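Flavin-nucleotide-binding protein (Azotobacter vinelandii, PDB 6RK0) is a flavocytochrome that binds FAD and heme b and probably acts as a low-potential terminal oxidase associated with the iron-only nitrogenase. Local coordinates at residues L94-R102 with S189-Y198; N110-E121 with S163-R174. All blocks are in the same frame, centred on the assembly; numbering follows the deposited sequence.

How the interactions relate
Both contacts are buried and belong to one antiparallel sheet, in which strands 88-100 and 108-118 are neighbours, but they occupy different places. Interaction 2 lies nearer the middle of the chain, its centre about 9 Å from the chain centre, whereas that of interaction 1 is about 21 Å away, beside the second subunit. The two meet where Asp96 and Leu94 pair with Asn110 and Arg112 through the backbone. Interaction 1 is mainly aliphatic, with glycines and two bridging waters, and its strand 192-198 carries the sheet into the other subunit. In interaction 2 one face is largely apolar and packs in part against helix 32-40, while the other offers serines, lysine, methionine and phenylalanine to FAD.

Interaction 1: residues L94-R102 with S189-Y198; sequences LLDGLVIAR and SWAGVIPIRY
Ile100 and Ile194 both hold CG1 beside the backbone N (chi1 -62° and -55°) and extend CD1 beyond it, which brings Ile100 CD1 within 3.8 Å of Ile194 CD1. Leu98, on the same face, touches the heme. The same Ile100 methyl reaches the edge of the Trp190 indole near the ring plane, its CD1 4.1 Å from Trp190 CZ3, while the CG2 branch rests against the Trp190 carbonyl oxygen. Ile196 CD1 lies against the peptide joining Gly97 to Leu98 and meets Leu95 CD2 at 3.9 Å. Strands 94-100 and 192-198 run antiparallel, their axes at 163°. Reciprocal backbone hydrogen bonds join Leu98 with Ile194 and Ile100 with Gly192. Beyond them, Ile196 N donates to Asp96 O (3.0 Å) from well above the carbonyl plane, at a classic beta bulge where Asp96 and Gly97 both face Asn110 of strand 108-118. Both glycines suit their places: a side chain at Gly97 would press on Val193 CG1 and Ile194 O, and one at Gly192 would run into the Trp190 ring. A water donates to Asp96 OD1 and Ile196 O, and that carboxylate also forms a salt bridge with Arg112. At the loop end a second water ties Ala101 O and Trp190 O to Ser189 OG. Next to it Ala191 CB sits over one face of the Arg102 guanidinium, 3.4 Å from Arg102 NH1, an atom shared by salt bridges to Asp180 and to Asp206 of the second subunit. At the other end Leu94 CD2 meets the edge of the Tyr198 ring, 3.9 Å from Tyr198 CE2; this ring stacks on Tyr198 of the second subunit, whose strand extends the sheet alongside residues 192-198.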
loop_
_atom_site.group_PDB
_atom_site.type_symbol
_atom_site.label_atom_id
_atom_site.label_comp_id
_atom_site.label_asym_id
_atom_site.label_seq_id
_atom_site.Cartn_x
_atom_site.Cartn_y
_atom_site.Cartn_z
ATOM N N LEU A 94 -0.808 4.118 -5.444
ATOM C CA LEU A 94 -1.197 5.407 -4.875
ATOM C C LEU A 94 -2.690 5.572 -5.023
ATOM O O LEU A 94 -3.223 5.553 -6.144
ATOM C CB LEU A 94 -0.451 6.584 -5.487
ATOM C CG LEU A 94 1.014 6.690 -5.082
ATOM C CD1 LEU A 94 1.747 7.669 -5.971
ATOM C CD2 LEU A 94 1.162 7.056 -3.604
ATOM N N LEU A 95 -3.371 5.782 -3.900
ATOM C CA LEU A 95 -4.804 6.083 -3.866
ATOM C C LEU A 95 -4.988 7.590 -3.981
ATOM O O LEU A 95 -4.482 8.348 -3.145
ATOM C CB LEU A 95 -5.398 5.532 -2.572
ATOM C CG LEU A 95 -6.847 5.888 -2.313
ATOM C CD1 LEU A 95 -7.788 5.396 -3.444
ATOM C CD2 LEU A 95 -7.272 5.300 -0.966
ATOM N N ASP A 96 -5.722 8.038 -5.012
ATOM C CA ASP A 96 -5.839 9.452 -5.338
ATOM C C ASP A 96 -7.239 10.037 -5.127
ATOM O O ASP A 96 -7.391 11.253 -5.167
ATOM C CB ASP A 96 -5.390 9.731 -6.774
ATOM C CG ASP A 96 -3.931 9.337 -7.032
ATOM O OD1 ASP A 96 -3.100 9.536 -6.097
ATOM O OD2 ASP A 96 -3.602 8.868 -8.150
ATOM N N GLY A 97 -8.272 9.212 -4.925
ATOM C CA GLY A 97 -9.590 9.760 -4.657
ATOM C C GLY A 97 -10.618 8.661 -4.587
ATOM O O GLY A 97 -10.417 7.575 -5.124
ATOM N N LEU A 98 -11.742 8.963 -3.934
ATOM C CA LEU A 98 -12.926 8.110 -3.927
ATOM C C LEU A 98 -13.905 8.658 -4.966
ATOM O O LEU A 98 -14.232 9.851 -4.946
ATOM C CB LEU A 98 -13.571 8.093 -2.546
ATOM C CG LEU A 98 -14.788 7.191 -2.428
ATOM C CD1 LEU A 98 -14.446 5.723 -2.644
ATOM C CD2 LEU A 98 -15.484 7.372 -1.091
ATOM N N VAL A 99 -14.340 7.790 -5.889
ATOM C CA VAL A 99 -15.205 8.174 -7.000
ATOM C C VAL A 99 -16.635 7.734 -6.659
ATOM O O VAL A 99 -16.923 6.529 -6.530
ATOM C CB VAL A 99 -14.705 7.560 -8.319
ATOM C CG1 VAL A 99 -15.660 7.910 -9.461
ATOM C CG2 VAL A 99 -13.293 8.024 -8.657
ATOM N N ILE A 100 -17.506 8.729 -6.460
ATOM C CA ILE A 100 -18.885 8.555 -6.036
ATOM C C ILE A 100 -19.768 8.673 -7.277
ATOM O O ILE A 100 -19.864 9.738 -7.900
ATOM C CB ILE A 100 -19.256 9.638 -5.021
ATOM C CG1 ILE A 100 -18.373 9.522 -3.765
ATOM C CG2 ILE A 100 -20.727 9.562 -4.643
ATOM C CD1 ILE A 100 -18.397 10.697 -2.845
ATOM N N ALA A 101 -20.391 7.566 -7.662
ATOM C CA ALA A 101 -21.222 7.488 -8.851
ATOM C C ALA A 101 -22.699 7.461 -8.462
ATOM O O ALA A 101 -23.065 7.346 -7.294
ATOM C CB ALA A 101 -20.863 6.260 -9.654
ATOM N N ARG A 102 -23.573 7.538 -9.475
ATOM C CA ARG A 102 -25.019 7.452 -9.287
ATOM C C ARG A 102 -25.483 6.043 -8.981
ATOM O O ARG A 102 -26.552 5.884 -8.386
ATOM C CB ARG A 102 -25.714 7.983 -10.544
ATOM C CG ARG A 102 -25.459 9.432 -10.804
ATOM C CD ARG A 102 -25.635 9.823 -12.272
ATOM N NE ARG A 102 -25.330 11.218 -12.491
ATOM C CZ ARG A 102 -24.102 11.730 -12.524
ATOM N NH1 ARG A 102 -23.027 10.924 -12.555
ATOM N NH2 ARG A 102 -23.928 13.039 -12.620
ATOM N N SER A 189 -29.150 11.788 -7.862
ATOM C CA SER A 189 -28.162 11.522 -6.833
ATOM C C SER A 189 -26.891 12.307 -7.162
ATOM O O SER A 189 -26.604 12.580 -8.330
ATOM C CB SER A 189 -27.922 10.018 -6.663
ATOM O OG SER A 189 -27.151 9.728 -5.499
ATOM N N TRP A 190 -26.166 12.719 -6.127
ATOM C CA TRP A 190 -24.971 13.539 -6.272
ATOM C C TRP A 190 -23.777 12.652 -6.571
ATOM O O TRP A 190 -23.486 11.717 -5.810
ATOM C CB TRP A 190 -24.754 14.281 -4.956
ATOM C CG TRP A 190 -23.641 15.302 -4.996
ATOM C CD1 TRP A 190 -23.775 16.623 -5.237
ATOM C CD2 TRP A 190 -22.226 15.070 -4.838
ATOM N NE1 TRP A 190 -22.538 17.243 -5.208
ATOM C CE2 TRP A 190 -21.567 16.312 -4.958
ATOM C CE3 TRP A 190 -21.450 13.934 -4.565
ATOM C CZ2 TRP A 190 -20.176 16.449 -4.805
ATOM C CZ3 TRP A 190 -20.067 14.078 -4.428
ATOM C CH2 TRP A 190 -19.456 15.315 -4.577
ATOM N N ALA A 191 -23.045 12.973 -7.628
ATOM C CA ALA A 191 -21.849 12.249 -7.997
ATOM C C ALA A 191 -20.660 13.190 -7.923
ATOM O O ALA A 191 -20.800 14.426 -8.014
ATOM C CB ALA A 191 -22.002 11.680 -9.397
ATOM N N GLY A 192 -19.465 12.625 -7.788
ATOM C CA GLY A 192 -18.284 13.470 -7.713
ATOM C C GLY A 192 -17.108 12.663 -7.185
ATOM O O GLY A 192 -17.121 11.432 -7.228
ATOM N N VAL A 193 -16.080 13.383 -6.750
ATOM C CA VAL A 193 -14.835 12.751 -6.316
ATOM C C VAL A 193 -14.418 13.382 -4.994
ATOM O O VAL A 193 -14.458 14.611 -4.840
ATOM C CB VAL A 193 -13.713 12.934 -7.375
ATOM C CG1 VAL A 193 -12.369 12.405 -6.864
ATOM C CG2 VAL A 193 -14.110 12.278 -8.661
ATOM N N ILE A 194 -13.975 12.542 -4.065
ATOM C CA ILE A 194 -13.323 13.017 -2.849
ATOM C C ILE A 194 -11.823 12.817 -3.061
ATOM O O ILE A 194 -11.348 11.665 -3.019
ATOM C CB ILE A 194 -13.783 12.294 -1.579
ATOM C CG1 ILE A 194 -15.280 12.345 -1.389
ATOM C CG2 ILE A 194 -13.014 12.901 -0.399
ATOM C CD1 ILE A 194 -15.765 11.519 -0.219
ATOM N N PRO A 195 -11.047 13.879 -3.295
ATOM C CA PRO A 195 -9.611 13.684 -3.503
ATOM C C PRO A 195 -8.934 13.213 -2.235
ATOM O O PRO A 195 -9.296 13.615 -1.125
ATOM C CB PRO A 195 -9.097 15.066 -3.906
ATOM C CG PRO A 195 -10.340 15.852 -4.324
ATOM C CD PRO A 195 -11.439 15.284 -3.445
ATOM N N ILE A 196 -7.896 12.382 -2.426
ATOM C CA ILE A 196 -7.091 11.805 -1.331
ATOM C C ILE A 196 -5.634 12.009 -1.721
ATOM O O ILE A 196 -5.272 11.779 -2.881
ATOM C CB ILE A 196 -7.385 10.291 -1.202
ATOM C CG1 ILE A 196 -8.841 10.048 -0.803
ATOM C CG2 ILE A 196 -6.377 9.597 -0.255
ATOM C CD1 ILE A 196 -9.312 8.604 -0.993
ATOM N N ARG A 197 -4.792 12.361 -0.749
ATOM C CA ARG A 197 -3.363 12.430 -1.011
ATOM C C ARG A 197 -2.599 12.207 0.283
ATOM O O ARG A 197 -3.125 12.377 1.384
ATOM C CB ARG A 197 -2.965 13.777 -1.614
ATOM C CG ARG A 197 -3.200 14.926 -0.680
ATOM C CD ARG A 197 -2.868 16.221 -1.348
ATOM N NE ARG A 197 -3.065 17.333 -0.445
ATOM C CZ ARG A 197 -3.069 18.608 -0.829
ATOM N NH1 ARG A 197 -2.873 18.922 -2.101
ATOM N NH2 ARG A 197 -3.294 19.573 0.050
ATOM N N TYR A 198 -1.309 11.898 0.139
ATOM C CA TYR A 198 -0.431 11.965 1.303
ATOM C C TYR A 198 -0.150 13.420 1.663
ATOM O O TYR A 198 -0.009 14.286 0.803
ATOM C CB TYR A 198 0.890 11.259 1.012
ATOM C CG TYR A 198 0.861 9.769 1.168
ATOM C CD1 TYR A 198 0.578 9.187 2.406
ATOM C CD2 TYR A 198 1.138 8.923 0.102
ATOM C CE1 TYR A 198 0.574 7.814 2.584
ATOM C CE2 TYR A 198 1.149 7.558 0.268
ATOM C CZ TYR A 198 0.876 6.988 1.507
ATOM O OH TYR A 198 0.909 5.627 1.690
HETATM O O HOH W 1 -2.986 11.539 -4.337
HETATM O O HOH W 2 -24.731 9.365 -6.437
#

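Interaction 2: residues N110-E121 with S163-R174. With FAD (flavin-adenine dinucleotide), chain G.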
loop_
_atom_site.group_PDB
_atom_site.type_symbol
_atom_site.label_atom_id
_atom_site.label_comp_id
_atom_site.label_asym_id
_atom_site.label_seq_id
_atom_site.Cartn_x
_atom_site.Cartn_y
_atom_site.Cartn_z
ATOM N N ASN A 110 -9.858 6.918 -7.942
ATOM C CA ASN A 110 -8.759 7.410 -8.767
ATOM C C ASN A 110 -7.474 6.905 -8.135
ATOM O O ASN A 110 -7.354 6.811 -6.906
ATOM C CB ASN A 110 -8.802 8.919 -8.898
ATOM C CG ASN A 110 -9.909 9.348 -9.847
ATOM O OD1 ASN A 110 -10.230 8.593 -10.793
ATOM N ND2 ASN A 110 -10.486 10.512 -9.629
ATOM N N PHE A 111 -6.510 6.555 -8.971
ATOM C CA PHE A 111 -5.320 5.868 -8.481
ATOM C C PHE A 111 -4.259 5.861 -9.566
ATOM O O PHE A 111 -4.544 6.063 -10.762
ATOM C CB PHE A 111 -5.646 4.418 -8.069
ATOM C CG PHE A 111 -6.101 3.540 -9.193
ATOM C CD1 PHE A 111 -5.187 2.825 -9.972
ATOM C CD2 PHE A 111 -7.443 3.433 -9.510
ATOM C CE1 PHE A 111 -5.626 2.020 -11.025
ATOM C CE2 PHE A 111 -7.877 2.602 -10.567
ATOM C CZ PHE A 111 -6.953 1.894 -11.300
ATOM N N ARG A 112 -3.057 5.512 -9.130
ATOM C CA ARG A 112 -1.947 5.126 -10.003
ATOM C C ARG A 112 -1.366 3.846 -9.451
ATOM O O ARG A 112 -1.110 3.772 -8.240
ATOM C CB ARG A 112 -0.854 6.214 -10.010
ATOM C CG ARG A 112 -1.286 7.513 -10.660
ATOM C CD ARG A 112 -0.414 8.681 -10.224
ATOM N NE ARG A 112 -0.766 9.073 -8.868
ATOM C CZ ARG A 112 -0.044 9.925 -8.148
ATOM N NH1 ARG A 112 1.149 10.342 -8.584
ATOM N NH2 ARG A 112 -0.487 10.352 -6.984
ATOM N N SER A 113 -1.116 2.849 -10.293
ATOM C CA SER A 113 -0.466 1.644 -9.804
ATOM C C SER A 113 0.420 1.037 -10.868
ATOM O O SER A 113 0.102 1.082 -12.071
ATOM C CB SER A 113 -1.402 0.614 -9.227
ATOM O OG SER A 113 -2.303 0.157 -10.153
ATOM N N VAL A 114 1.519 0.454 -10.412
ATOM C CA VAL A 114 2.439 -0.251 -11.298
ATOM C C VAL A 114 2.811 -1.576 -10.662
ATOM O O VAL A 114 3.003 -1.660 -9.439
ATOM C CB VAL A 114 3.673 0.601 -11.673
ATOM C CG1 VAL A 114 4.460 1.017 -10.435
ATOM C CG2 VAL A 114 4.568 -0.125 -12.713
ATOM N N MET A 115 2.894 -2.610 -11.499
ATOM C CA MET A 115 3.404 -3.920 -11.108
ATOM C C MET A 115 4.648 -4.166 -11.944
ATOM O O MET A 115 4.612 -4.070 -13.179
ATOM C CB MET A 115 2.386 -5.035 -11.333
ATOM C CG MET A 115 1.163 -4.901 -10.449
ATOM S SD MET A 115 0.012 -6.239 -10.785
ATOM C CE MET A 115 -1.361 -5.783 -9.718
ATOM N N LEU A 116 5.730 -4.512 -11.267
ATOM C CA LEU A 116 6.996 -4.933 -11.864
ATOM C C LEU A 116 7.185 -6.406 -11.610
ATOM O O LEU A 116 7.091 -6.868 -10.459
ATOM C CB LEU A 116 8.178 -4.198 -11.221
ATOM C CG LEU A 116 8.139 -2.691 -11.193
ATOM C CD1 LEU A 116 9.389 -2.140 -10.564
ATOM C CD2 LEU A 116 7.893 -2.083 -12.569
ATOM N N LEU A 117 7.445 -7.168 -12.671
ATOM C CA LEU A 117 7.591 -8.611 -12.553
ATOM C C LEU A 117 9.006 -9.037 -12.922
ATOM O O LEU A 117 9.653 -8.422 -13.781
ATOM C CB LEU A 117 6.639 -9.331 -13.513
ATOM C CG LEU A 117 5.160 -9.058 -13.286
ATOM C CD1 LEU A 117 4.341 -10.009 -14.075
ATOM C CD2 LEU A 117 4.721 -8.981 -11.795
ATOM N N GLY A 118 9.442 -10.126 -12.317
ATOM C CA GLY A 118 10.642 -10.789 -12.801
ATOM C C GLY A 118 11.540 -11.260 -11.689
ATOM O O GLY A 118 11.141 -11.435 -10.540
ATOM N N ARG A 119 12.793 -11.502 -12.062
ATOM C CA ARG A 119 13.760 -12.104 -11.161
ATOM C C ARG A 119 14.636 -10.993 -10.591
ATOM O O ARG A 119 15.423 -10.369 -11.318
ATOM C CB ARG A 119 14.598 -13.144 -11.902
ATOM C CG ARG A 119 15.496 -13.981 -11.017
ATOM C CD ARG A 119 14.738 -14.870 -10.062
ATOM N NE ARG A 119 13.780 -15.747 -10.721
ATOM C CZ ARG A 119 13.967 -17.050 -10.919
ATOM N NH1 ARG A 119 15.098 -17.650 -10.535
ATOM N NH2 ARG A 119 12.986 -17.753 -11.501
ATOM N N ALA A 120 14.504 -10.754 -9.291
ATOM C CA ALA A 120 15.334 -9.791 -8.610
ATOM C C ALA A 120 16.726 -10.377 -8.388
ATOM O O ALA A 120 16.944 -11.589 -8.466
ATOM C CB ALA A 120 14.681 -9.416 -7.281
ATOM N N GLU A 121 17.664 -9.484 -8.093
ATOM C CA GLU A 121 19.066 -9.813 -7.915
ATOM C C GLU A 121 19.594 -9.169 -6.651
ATOM O O GLU A 121 19.284 -8.009 -6.376
ATOM C CB GLU A 121 19.906 -9.245 -9.104
ATOM C CG GLU A 121 19.397 -9.717 -10.476
ATOM C CD GLU A 121 20.062 -9.026 -11.663
ATOM O OE1 GLU A 121 21.106 -8.335 -11.499
ATOM O OE2 GLU A 121 19.521 -9.185 -12.791
ATOM N N SER A 163 17.568 -5.715 -6.230
ATOM C CA SER A 163 17.045 -4.868 -7.290
ATOM C C SER A 163 16.281 -5.682 -8.319
ATOM O O SER A 163 16.489 -6.891 -8.478
ATOM C CB SER A 163 18.139 -4.059 -7.976
ATOM O OG SER A 163 18.913 -4.830 -8.847
ATOM N N LEU A 164 15.423 -4.973 -9.043
ATOM C CA LEU A 164 14.569 -5.564 -10.052
ATOM C C LEU A 164 14.466 -4.593 -11.210
ATOM O O LEU A 164 14.246 -3.399 -11.013
ATOM C CB LEU A 164 13.179 -5.816 -9.457
ATOM C CG LEU A 164 12.123 -6.436 -10.344
ATOM C CD1 LEU A 164 12.489 -7.870 -10.760
ATOM C CD2 LEU A 164 10.753 -6.429 -9.611
ATOM N N SER A 165 14.600 -5.104 -12.428
ATOM C CA SER A 165 14.380 -4.305 -13.620
ATOM C C SER A 165 12.963 -3.738 -13.632
ATOM O O SER A 165 12.002 -4.392 -13.233
ATOM C CB SER A 165 14.556 -5.200 -14.835
ATOM O OG SER A 165 14.197 -4.533 -16.025
ATOM N N ILE A 166 12.835 -2.526 -14.175
ATOM C CA ILE A 166 11.523 -1.935 -14.393
ATOM C C ILE A 166 10.935 -2.308 -15.733
ATOM O O ILE A 166 9.841 -1.841 -16.069
ATOM C CB ILE A 166 11.515 -0.404 -14.180
ATOM C CG1 ILE A 166 12.235 0.320 -15.327
ATOM C CG2 ILE A 166 12.075 -0.041 -12.839
ATOM C CD1 ILE A 166 12.181 1.840 -15.219
ATOM N N ALA A 167 11.621 -3.130 -16.543
ATOM C CA ALA A 167 11.192 -3.323 -17.922
ATOM C C ALA A 167 9.884 -4.101 -18.038
ATOM O O ALA A 167 9.074 -3.803 -18.920
ATOM C CB ALA A 167 12.286 -4.045 -18.684
ATOM N N GLU A 168 9.677 -5.128 -17.214
ATOM C CA GLU A 168 8.487 -5.971 -17.356
ATOM C C GLU A 168 7.414 -5.404 -16.427
ATOM O O GLU A 168 7.180 -5.898 -15.334
ATOM C CB GLU A 168 8.793 -7.437 -17.072
ATOM C CG GLU A 168 7.675 -8.317 -17.583
ATOM C CD GLU A 168 7.807 -9.784 -17.277
ATOM O OE1 GLU A 168 8.779 -10.219 -16.626
ATOM O OE2 GLU A 168 6.879 -10.532 -17.659
ATOM N N ALA A 169 6.806 -4.321 -16.889
ATOM C CA ALA A 169 5.927 -3.497 -16.048
ATOM C C ALA A 169 4.584 -3.251 -16.714
ATOM O O ALA A 169 4.499 -2.976 -17.916
ATOM C CB ALA A 169 6.567 -2.109 -15.823
ATOM N N SER A 170 3.539 -3.264 -15.891
ATOM C CA SER A 170 2.218 -2.803 -16.294
ATOM C C SER A 170 1.778 -1.711 -15.336
ATOM O O SER A 170 1.988 -1.819 -14.115
ATOM C CB SER A 170 1.204 -3.936 -16.296
ATOM O OG SER A 170 1.161 -4.594 -15.049
ATOM N N CYS A 171 1.124 -0.682 -15.878
ATOM C CA CYS A 171 0.483 0.323 -15.050
ATOM C C CYS A 171 -1.008 0.379 -15.317
ATOM O O CYS A 171 -1.457 0.095 -16.443
ATOM C CB CYS A 171 1.020 1.729 -15.283
ATOM S SG CYS A 171 2.794 1.882 -15.356
ATOM N N LYS A 172 -1.774 0.814 -14.315
ATOM C CA LYS A 172 -3.136 1.255 -14.503
ATOM C C LYS A 172 -3.266 2.591 -13.812
ATOM O O LYS A 172 -2.733 2.781 -12.710
ATOM C CB LYS A 172 -4.205 0.257 -13.963
ATOM C CG LYS A 172 -4.296 -1.025 -14.773
ATOM C CD LYS A 172 -5.215 -2.049 -14.154
ATOM C CE LYS A 172 -6.730 -1.748 -14.222
ATOM N NZ LYS A 172 -7.510 -2.834 -13.551
ATOM N N VAL A 173 -3.980 3.520 -14.454
ATOM C CA VAL A 173 -4.200 4.862 -13.922
ATOM C C VAL A 173 -5.642 5.239 -14.162
ATOM O O VAL A 173 -6.134 5.097 -15.289
ATOM C CB VAL A 173 -3.268 5.897 -14.603
ATOM C CG1 VAL A 173 -3.592 7.308 -14.120
ATOM C CG2 VAL A 173 -1.804 5.541 -14.352
ATOM N N ARG A 174 -6.297 5.767 -13.127
ATOM C CA ARG A 174 -7.605 6.389 -13.282
ATOM C C ARG A 174 -7.544 7.788 -12.711
ATOM O O ARG A 174 -7.034 7.981 -11.596
ATOM C CB ARG A 174 -8.732 5.611 -12.604
ATOM C CG ARG A 174 -10.111 6.095 -13.075
ATOM C CD ARG A 174 -11.207 5.730 -12.075
ATOM N NE ARG A 174 -12.545 5.942 -12.623
ATOM C CZ ARG A 174 -13.157 7.122 -12.740
ATOM N NH1 ARG A 174 -12.642 8.234 -12.231
ATOM N NH2 ARG A 174 -14.352 7.153 -13.356
HETATM P PA FAD G . -6.039 -8.776 -15.013
HETATM O O1A FAD G . -6.359 -7.746 -16.031
HETATM O O2A FAD G . -6.564 -10.159 -15.227
HETATM O O5B FAD G . -4.469 -8.819 -14.772
HETATM C C5B FAD G . -3.591 -9.075 -15.890
HETATM C C4B FAD G . -2.338 -8.255 -15.732
HETATM O O4B FAD G . -2.691 -6.856 -15.681
HETATM C C3B FAD G . -1.563 -8.472 -14.442
HETATM O O3B FAD G . -0.792 -9.655 -14.468
HETATM C C2B FAD G . -0.770 -7.173 -14.331
HETATM O O2B FAD G . 0.386 -7.268 -15.126
HETATM C C1B FAD G . -1.753 -6.146 -14.893
HETATM N N9A FAD G . -2.493 -5.438 -13.849
HETATM C C8A FAD G . -3.657 -5.808 -13.237
HETATM N N7A FAD G . -4.026 -4.987 -12.288
HETATM C C5A FAD G . -3.036 -4.023 -12.261
HETATM C C6A FAD G . -2.847 -2.870 -11.462
HETATM N N6A FAD G . -3.671 -2.495 -10.465
HETATM N N1A FAD G . -1.736 -2.131 -11.689
HETATM C C2A FAD G . -0.898 -2.509 -12.657
HETATM N N3A FAD G . -0.960 -3.567 -13.468
HETATM C C4A FAD G . -2.084 -4.285 -13.221
HETATM N N1 FAD G . -10.035 -3.888 -8.072
HETATM C C2 FAD G . -11.190 -4.463 -7.619
HETATM O O2 FAD G . -11.720 -5.413 -8.212
HETATM N N3 FAD G . -11.775 -4.012 -6.456
HETATM C C4 FAD G . -11.297 -3.001 -5.680
HETATM O O4 FAD G . -11.836 -2.692 -4.618
HETATM C C4X FAD G . -10.108 -2.365 -6.203
HETATM N N5 FAD G . -9.584 -1.329 -5.522
HETATM C C5X FAD G . -8.388 -0.781 -5.991
HETATM C C6 FAD G . -7.783 0.256 -5.258
HETATM C C7 FAD G . -6.573 0.814 -5.668
HETATM C C7M FAD G . -5.951 1.943 -4.874
HETATM C C8 FAD G . -5.948 0.314 -6.831
HETATM C C8M FAD G . -4.613 0.818 -7.265
HETATM C C9 FAD G . -6.570 -0.687 -7.573
HETATM C C9A FAD G . -7.761 -1.255 -7.160
HETATM N N10 FAD G . -8.412 -2.271 -7.897
HETATM C C10 FAD G . -9.539 -2.894 -7.392
HETATM C "C1'" FAD G . -7.854 -2.805 -9.150
HETATM C "C2'" FAD G . -7.043 -4.068 -8.923
HETATM O "O2'" FAD G . -5.743 -3.722 -8.478
HETATM C "C3'" FAD G . -6.939 -4.875 -10.214
HETATM O "O3'" FAD G . -6.360 -4.068 -11.231
HETATM C "C4'" FAD G . -8.281 -5.409 -10.697
HETATM O "O4'" FAD G . -8.944 -6.076 -9.623
HETATM C "C5'" FAD G . -8.099 -6.395 -11.821
HETATM O "O5'" FAD G . -7.190 -7.438 -11.409
HETATM P P FAD G . -7.039 -8.775 -12.233
HETATM O O1P FAD G . -8.369 -9.441 -12.463
HETATM O O2P FAD G . -5.939 -9.585 -11.564
HETATM O O3P FAD G . -6.480 -8.188 -13.609
HETATM O O HOH W 3 11.026 -6.319 -14.895
HETATM O O HOH W 4 15.714 -7.903 -12.572
HETATM O O HOH W 5 20.820 -5.886 -7.504
#
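Phe111 is sandwiched between the backbone of Arg174 and the flavin. One face of its ring has Arg174 N over its centre; the opposite face meets the dimethylbenzene end of FAD, with Phe111 CD1 3.4 Å from FAD C8M. Lys172 CB lies at the ring edge, in plane. With CG between its own backbone N and carbonyl carbon (chi1 64°), the ring leans over the partner strand. Were the ring cut back to an alanine here, a gap would probably open beside the flavin, and the C8 methyl would lose its aromatic neighbour. Farther along the same face, the adenine is held at its edge and on both faces. Ser113 OG donates to FAD N1A (2.8 Å); Ser170 OG donates to FAD N3A (2.8 Å) while accepting from the ribose hydroxyl O2B. Met115 CE lies on one face of the adenine, 3.5 Å from FAD C5A, and Lys172 CD on the other. A bend at chi3 (72°) then sends Lys172 NZ to FAD O3' (2.9 Å), and the same amine is hydrogen-bonded to a heme carboxylate oxygen, linking the two cofactors. Behind this first shell, seven backbone hydrogen bonds from Phe111 to Leu117 join antiparallel strands 110-118 and 169-174. At the Asn110 end Arg174 NH1 donates to Asn110 OD1 (2.8 Å), which lies in the guanidinium plane. Past the turn at 165-168 a separate short ladder pairs Glu121 with Ser163, and Leu164 CD2 packs on Leu116 CB. The arrangement is consistent with the split-barrel fold of the pyridoxamine 5'-phosphate oxidase family. On the far face Val114, Ala169 and Cys171 pack against helix 32-40. Leu116 touches Val69 of strand 68-74, Leu164 of strand 163-165 touches Trp71, and strand 88-100 flanks residues 110-118 on the side away from 169-174.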